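Local atomic coordinates of TetR transcriptional regulator (Chloroflexus aurantiacus, PDB entry 3QBM), a protein that probably binds DNA as a TetR-family transcriptional regulator, a two-chain helical protein that also carries bound magnesium. Residues 11-16 with 46-51; 104-109 with 122-127. All coordinates share one frame; numbering follows the deposited sequence.

Interaction 1: residues 11-16 with 46-51; sequences RVVAQA and RHFESK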
loop_
_atom_site.group_PDB
_atom_site.type_symbol
_atom_site.label_atom_id
_atom_site.label_comp_id
_atom_site.label_asym_id
_atom_site.label_seq_id
_atom_site.Cartn_x
_atom_site.Cartn_y
_atom_site.Cartn_z
ATOM N N ARG A 11 19.600 -17.861 9.516
ATOM C CA ARG A 11 19.167 -17.160 10.726
ATOM C C ARG A 11 19.287 -15.647 10.601
ATOM O O ARG A 11 18.393 -14.910 10.999
ATOM C CB ARG A 11 19.995 -17.599 11.940
ATOM C CG ARG A 11 19.846 -19.051 12.391
ATOM C CD ARG A 11 20.890 -19.348 13.484
ATOM N NE ARG A 11 20.499 -20.432 14.395
ATOM C CZ ARG A 11 20.752 -21.731 14.213
ATOM N NH1 ARG A 11 21.435 -22.169 13.152
ATOM N NH2 ARG A 11 20.319 -22.608 15.118
ATOM N N VAL A 12 20.400 -15.163 10.073
ATOM C CA VAL A 12 20.565 -13.724 9.947
ATOM C C VAL A 12 19.518 -13.157 8.990
ATOM O O VAL A 12 18.861 -12.190 9.316
ATOM C CB VAL A 12 21.989 -13.335 9.501
ATOM C CG1 VAL A 12 22.088 -11.828 9.323
ATOM C CG2 VAL A 12 23.003 -13.819 10.537
ATOM N N VAL A 13 19.372 -13.779 7.819
ATOM C CA VAL A 13 18.432 -13.310 6.813
ATOM C C VAL A 13 17.022 -13.268 7.389
ATOM O O VAL A 13 16.293 -12.301 7.167
ATOM C CB VAL A 13 18.470 -14.188 5.527
ATOM C CG1 VAL A 13 17.256 -13.976 4.716
ATOM C CG2 VAL A 13 19.723 -13.897 4.701
ATOM N N ALA A 14 16.639 -14.297 8.144
ATOM C CA ALA A 14 15.287 -14.358 8.752
ATOM C C ALA A 14 15.086 -13.214 9.757
ATOM O O ALA A 14 14.058 -12.550 9.769
ATOM C CB ALA A 14 15.021 -15.717 9.411
ATOM N N GLN A 15 16.072 -12.971 10.594
ATOM C CA GLN A 15 15.964 -11.862 11.559
ATOM C C GLN A 15 16.002 -10.480 10.886
ATOM O O GLN A 15 15.296 -9.550 11.301
ATOM C CB GLN A 15 17.081 -11.951 12.592
ATOM C CG GLN A 15 17.062 -13.250 13.422
ATOM C CD GLN A 15 15.814 -13.390 14.272
ATOM O OE1 GLN A 15 15.235 -12.401 14.736
ATOM N NE2 GLN A 15 15.390 -14.631 14.475
ATOM N N ALA A 16 16.853 -10.335 9.870
ATOM C CA ALA A 16 16.935 -9.057 9.135
ATOM C C ALA A 16 15.572 -8.765 8.513
ATOM O O ALA A 16 15.064 -7.648 8.617
ATOM C CB ALA A 16 17.986 -9.110 8.063
ATOM N N ARG A 46 30.848 -11.509 7.594
ATOM C CA ARG A 46 31.536 -12.705 7.143
ATOM C C ARG A 46 30.615 -13.383 6.086
ATOM O O ARG A 46 31.084 -13.922 5.073
ATOM C CB ARG A 46 31.780 -13.616 8.354
ATOM C CG ARG A 46 32.112 -15.091 8.085
ATOM C CD ARG A 46 33.454 -15.300 7.411
ATOM N NE ARG A 46 34.046 -16.644 7.553
ATOM C CZ ARG A 46 33.397 -17.812 7.685
ATOM N NH1 ARG A 46 32.066 -17.919 7.676
ATOM N NH2 ARG A 46 34.112 -18.926 7.810
ATOM N N HIS A 47 29.308 -13.304 6.308
ATOM C CA HIS A 47 28.330 -13.988 5.445
ATOM C C HIS A 47 27.723 -13.131 4.351
ATOM O O HIS A 47 27.206 -13.673 3.375
ATOM C CB HIS A 47 27.233 -14.602 6.310
ATOM C CG HIS A 47 27.762 -15.637 7.247
ATOM N ND1 HIS A 47 28.219 -16.867 6.811
ATOM C CD2 HIS A 47 28.004 -15.595 8.578
ATOM C CE1 HIS A 47 28.691 -17.547 7.841
ATOM N NE2 HIS A 47 28.580 -16.796 8.924
ATOM N N PHE A 48 27.769 -11.802 4.521
ATOM C CA PHE A 48 27.194 -10.864 3.545
ATOM C C PHE A 48 28.232 -9.809 3.290
ATOM O O PHE A 48 28.961 -9.409 4.189
ATOM C CB PHE A 48 25.888 -10.245 4.062
ATOM C CG PHE A 48 24.855 -11.274 4.406
ATOM C CD1 PHE A 48 24.053 -11.812 3.418
ATOM C CD2 PHE A 48 24.757 -11.778 5.687
ATOM C CE1 PHE A 48 23.140 -12.804 3.707
ATOM C CE2 PHE A 48 23.848 -12.770 5.988
ATOM C CZ PHE A 48 23.022 -13.279 4.995
ATOM N N GLU A 49 28.340 -9.390 2.050
ATOM C CA GLU A 49 29.333 -8.424 1.725
ATOM C C GLU A 49 28.947 -7.020 2.162
ATOM O O GLU A 49 29.809 -6.183 2.371
ATOM C CB GLU A 49 29.676 -8.507 0.251
ATOM C CG GLU A 49 30.793 -9.553 0.037
ATOM C CD GLU A 49 31.041 -9.882 -1.422
ATOM O OE1 GLU A 49 30.183 -9.513 -2.270
ATOM O OE2 GLU A 49 32.086 -10.522 -1.706
ATOM N N SER A 50 27.651 -6.782 2.330
ATOM C CA SER A 50 27.169 -5.451 2.667
ATOM C C SER A 50 25.748 -5.525 3.211
ATOM O O SER A 50 25.072 -6.538 3.095
ATOM C CB SER A 50 27.171 -4.566 1.419
ATOM O OG SER A 50 26.167 -5.001 0.511
ATOM N N LYS A 51 25.299 -4.416 3.775
ATOM C CA LYS A 51 23.903 -4.283 4.202
ATOM C C LYS A 51 22.947 -4.447 3.008
ATOM O O LYS A 51 21.851 -5.042 3.135
ATOM C CB LYS A 51 23.691 -2.907 4.856
ATOM C CG LYS A 51 22.361 -2.805 5.563
ATOM C CD LYS A 51 22.071 -1.444 6.039
ATOM C CE LYS A 51 20.595 -1.333 6.444
ATOM N NZ LYS A 51 20.289 0.061 6.740
#

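Interaction 2: residues 104-109 with 122-127; sequences CPILNT and ERVRAV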
loop_
_atom_site.group_PDB
_atom_site.type_symbol
_atom_site.label_atom_id
_atom_site.label_comp_id
_atom_site.label_asym_id
_atom_site.label_seq_id
_atom_site.Cartn_x
_atom_site.Cartn_y
_atom_site.Cartn_z
ATOM N N CYS A 104 2.459 -7.264 5.340
ATOM C CA CYS A 104 2.885 -7.849 4.057
ATOM C C CYS A 104 4.220 -7.271 3.604
ATOM O O CYS A 104 4.310 -6.066 3.365
ATOM C CB CYS A 104 1.838 -7.637 2.939
ATOM S SG CYS A 104 2.346 -8.282 1.372
ATOM N N PRO A 105 5.251 -8.122 3.438
ATOM C CA PRO A 105 6.555 -7.577 3.012
ATOM C C PRO A 105 6.602 -7.136 1.561
ATOM O O PRO A 105 7.481 -6.334 1.172
ATOM C CB PRO A 105 7.510 -8.744 3.254
ATOM C CG PRO A 105 6.653 -9.947 3.034
ATOM C CD PRO A 105 5.298 -9.585 3.602
ATOM N N ILE A 106 5.654 -7.616 0.757
ATOM C CA ILE A 106 5.551 -7.208 -0.639
ATOM C C ILE A 106 5.065 -5.748 -0.687
ATOM O O ILE A 106 5.695 -4.878 -1.330
ATOM C CB ILE A 106 4.630 -8.165 -1.436
ATOM C CG1 ILE A 106 5.008 -9.637 -1.195
ATOM C CG2 ILE A 106 4.690 -7.875 -2.962
ATOM C CD1 ILE A 106 6.449 -9.973 -1.496
ATOM N N LEU A 107 3.945 -5.487 0.002
ATOM C CA LEU A 107 3.409 -4.140 0.171
ATOM C C LEU A 107 4.442 -3.221 0.826
ATOM O O LEU A 107 4.713 -2.115 0.338
ATOM C CB LEU A 107 2.122 -4.170 1.009
ATOM C CG LEU A 107 1.463 -2.874 1.485
ATOM C CD1 LEU A 107 1.041 -2.003 0.297
ATOM C CD2 LEU A 107 0.275 -3.127 2.459
ATOM N N ASN A 108 4.983 -3.640 1.955
ATOM C CA ASN A 108 5.905 -2.784 2.676
ATOM C C ASN A 108 7.168 -2.439 1.840
ATOM O O ASN A 108 7.633 -1.286 1.842
ATOM C CB ASN A 108 6.307 -3.430 3.996
ATOM C CG ASN A 108 5.166 -3.521 4.999
ATOM O OD1 ASN A 108 4.089 -2.927 4.826
ATOM N ND2 ASN A 108 5.395 -4.303 6.055
ATOM N N THR A 109 7.741 -3.425 1.137
ATOM C CA THR A 109 8.930 -3.208 0.327
ATOM C C THR A 109 8.582 -2.407 -0.920
ATOM O O THR A 109 9.404 -1.614 -1.363
ATOM C CB THR A 109 9.633 -4.528 -0.048
ATOM O OG1 THR A 109 9.955 -5.275 1.146
ATOM C CG2 THR A 109 10.893 -4.276 -0.901
ATOM N N GLU A 122 12.466 -4.619 -8.592
ATOM C CA GLU A 122 12.384 -5.714 -9.540
ATOM C C GLU A 122 11.958 -6.995 -8.844
ATOM O O GLU A 122 11.219 -7.800 -9.402
ATOM C CB GLU A 122 13.734 -5.927 -10.239
ATOM C CG GLU A 122 13.613 -6.937 -11.364
ATOM C CD GLU A 122 14.884 -7.056 -12.198
ATOM O OE1 GLU A 122 15.992 -6.884 -11.646
ATOM O OE2 GLU A 122 14.764 -7.340 -13.409
ATOM N N ARG A 123 12.455 -7.192 -7.627
ATOM C CA ARG A 123 12.073 -8.352 -6.820
ATOM C C ARG A 123 10.590 -8.311 -6.391
ATOM O O ARG A 123 9.904 -9.342 -6.420
ATOM C CB ARG A 123 12.984 -8.459 -5.610
ATOM C CG ARG A 123 14.275 -9.205 -5.899
ATOM C CD ARG A 123 15.249 -8.977 -4.779
ATOM N NE ARG A 123 16.151 -10.107 -4.576
ATOM C CZ ARG A 123 17.281 -10.338 -5.235
ATOM N NH1 ARG A 123 17.713 -9.541 -6.195
ATOM N NH2 ARG A 123 18.003 -11.398 -4.900
ATOM N N VAL A 124 10.123 -7.124 -5.998
ATOM C CA VAL A 124 8.727 -6.936 -5.654
ATOM C C VAL A 124 7.906 -7.224 -6.897
ATOM O O VAL A 124 6.940 -7.995 -6.814
ATOM C CB VAL A 124 8.438 -5.528 -5.046
ATOM C CG1 VAL A 124 6.907 -5.263 -4.824
ATOM C CG2 VAL A 124 9.153 -5.375 -3.705
ATOM N N ARG A 125 8.301 -6.661 -8.044
ATOM C CA ARG A 125 7.569 -6.883 -9.296
ATOM C C ARG A 125 7.488 -8.360 -9.649
ATOM O O ARG A 125 6.443 -8.839 -10.082
ATOM C CB ARG A 125 8.144 -6.042 -10.439
ATOM C CG ARG A 125 7.529 -6.286 -11.800
ATOM C CD ARG A 125 8.072 -5.243 -12.776
ATOM N NE ARG A 125 7.324 -5.203 -14.024
ATOM C CZ ARG A 125 7.458 -4.266 -14.958
ATOM N NH1 ARG A 125 8.316 -3.259 -14.809
ATOM N NH2 ARG A 125 6.719 -4.332 -16.050
ATOM N N ALA A 126 8.584 -9.083 -9.447
ATOM C CA ALA A 126 8.611 -10.527 -9.697
ATOM C C ALA A 126 7.561 -11.270 -8.828
ATOM O O ALA A 126 6.863 -12.168 -9.322
ATOM C CB ALA A 126 10.020 -11.072 -9.470
ATOM N N VAL A 127 7.407 -10.876 -7.567
ATOM C CA VAL A 127 6.378 -11.496 -6.720
ATOM C C VAL A 127 4.974 -11.193 -7.221
ATOM O O VAL A 127 4.148 -12.122 -7.335
ATOM C CB VAL A 127 6.499 -11.195 -5.218
ATOM C CG1 VAL A 127 5.240 -11.752 -4.448
ATOM C CG2 VAL A 127 7.824 -11.788 -4.672
#

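Interaction 1: residues 11-16 with 46-51
F48 points its CB toward helix 2-23 and turns CG anti to its own carbonyl carbon (chi1 -57°), and with this the far end of the ring meets V12 and V13. On the helix, V13 keeps CG2 anti to its carbonyl carbon, beside the backbone N, and that branch is the one that meets the ring. V12 uses its other branch, CG1, together with CB.

The far end of the ring does the touching. V13 CG2 lies 3.4 Å from F48 CZ and 3.7 Å from F48 CE1. V12 CG1 is 3.9 Å from F48 CE2, and V12 CB is 4.0 Å from the same ring carbon. Both methyls come at the ring obliquely. The V13 and F48 side chains cross at about a right angle, whereas V12 and F48 slide past each other in opposite directions. V12 thus reaches the ring at CE2, while V13 CG2 spans CZ and CE1.

All three residues are buried, and the contact covers 127 Å² in all. V13 also packs on A57 and Y61 of helix 51-74, while F48 touches R9 of helix 2-23. The loop between helices 41-45 and 51-74 is thus tied to the first helix of the DNA-binding domain. F48 is the last residue of the predicted helix-turn-helix motif. Two residues on, S50 caps helix 51-74, its OG bonding to Q53 N. Replacing the ring of F48 by an alanine methyl is likely to leave V13 CG2 and V12 CG1 without their aromatic partner and open a gap between the loop and helix 2-23.

No hydrogen bond crosses between 11-16 and 46-51. Their contact is purely apolar, and it depends on the shape and burial of one ring against two valines.

Interaction 2: residues 104-109 with 122-127
I106 and V124 bury the most surface where helix 105-113 packs on helix 118-144, within the all-helical C-terminal domain of the TetR fold. The two short helical segments run roughly antiparallel, at 143°, and their axes approach to 9.9 Å. The four touching residues are buried, and no hydrogen bond crosses between the segments.

V124 divides its two methyls. CG1 goes to I106, 3.9 Å from I106 CG2, and also lies against the backbone O of I106. CG2 goes to T109. V127, one turn further along, takes the end of the isoleucine: I106 CD1 sits 3.7 Å from V127 CG1. With I106 CG1 anti to the carbonyl carbon (chi1 -49°) and the chain bent again at chi2, CD1 ends against V127, while CG2 meets V124. I106 also touches W131, and V124 packs on I174 of the second subunit.

T109 splits its side chain by chemistry. OG1 bonds to P105 O at 2.7 Å, in the carbonyl plane, and also to Y25 OH. That carbonyl oxygen accepts T109 N as well. The methyl is left to face the valine, and T109 CG2 and V124 CG2 meet tightly at 3.5 Å.

In the fold
Interaction 1 lies in the N-terminal TetR-family region, which probably binds DNA, and interaction 2 in the C-terminal domain. They follow one another along the chain and do not touch. Their centres are 19 Å apart and their nearest atoms about 9 Å. Y25 is a shared neighbour, its backbone O accepting from K51 NZ. Helix 51-74 borders both, and its F59 touches T109. Interaction 2 lies nearer the magnesium-binding residues I111 and D114. The side chain of V124 is about 8 Å from that of D114, and that of T109 about 8 Å from that of I111. A bound magnesium ion is about 10 Å from the T109 side chain. Interaction 1 lies away from these sites.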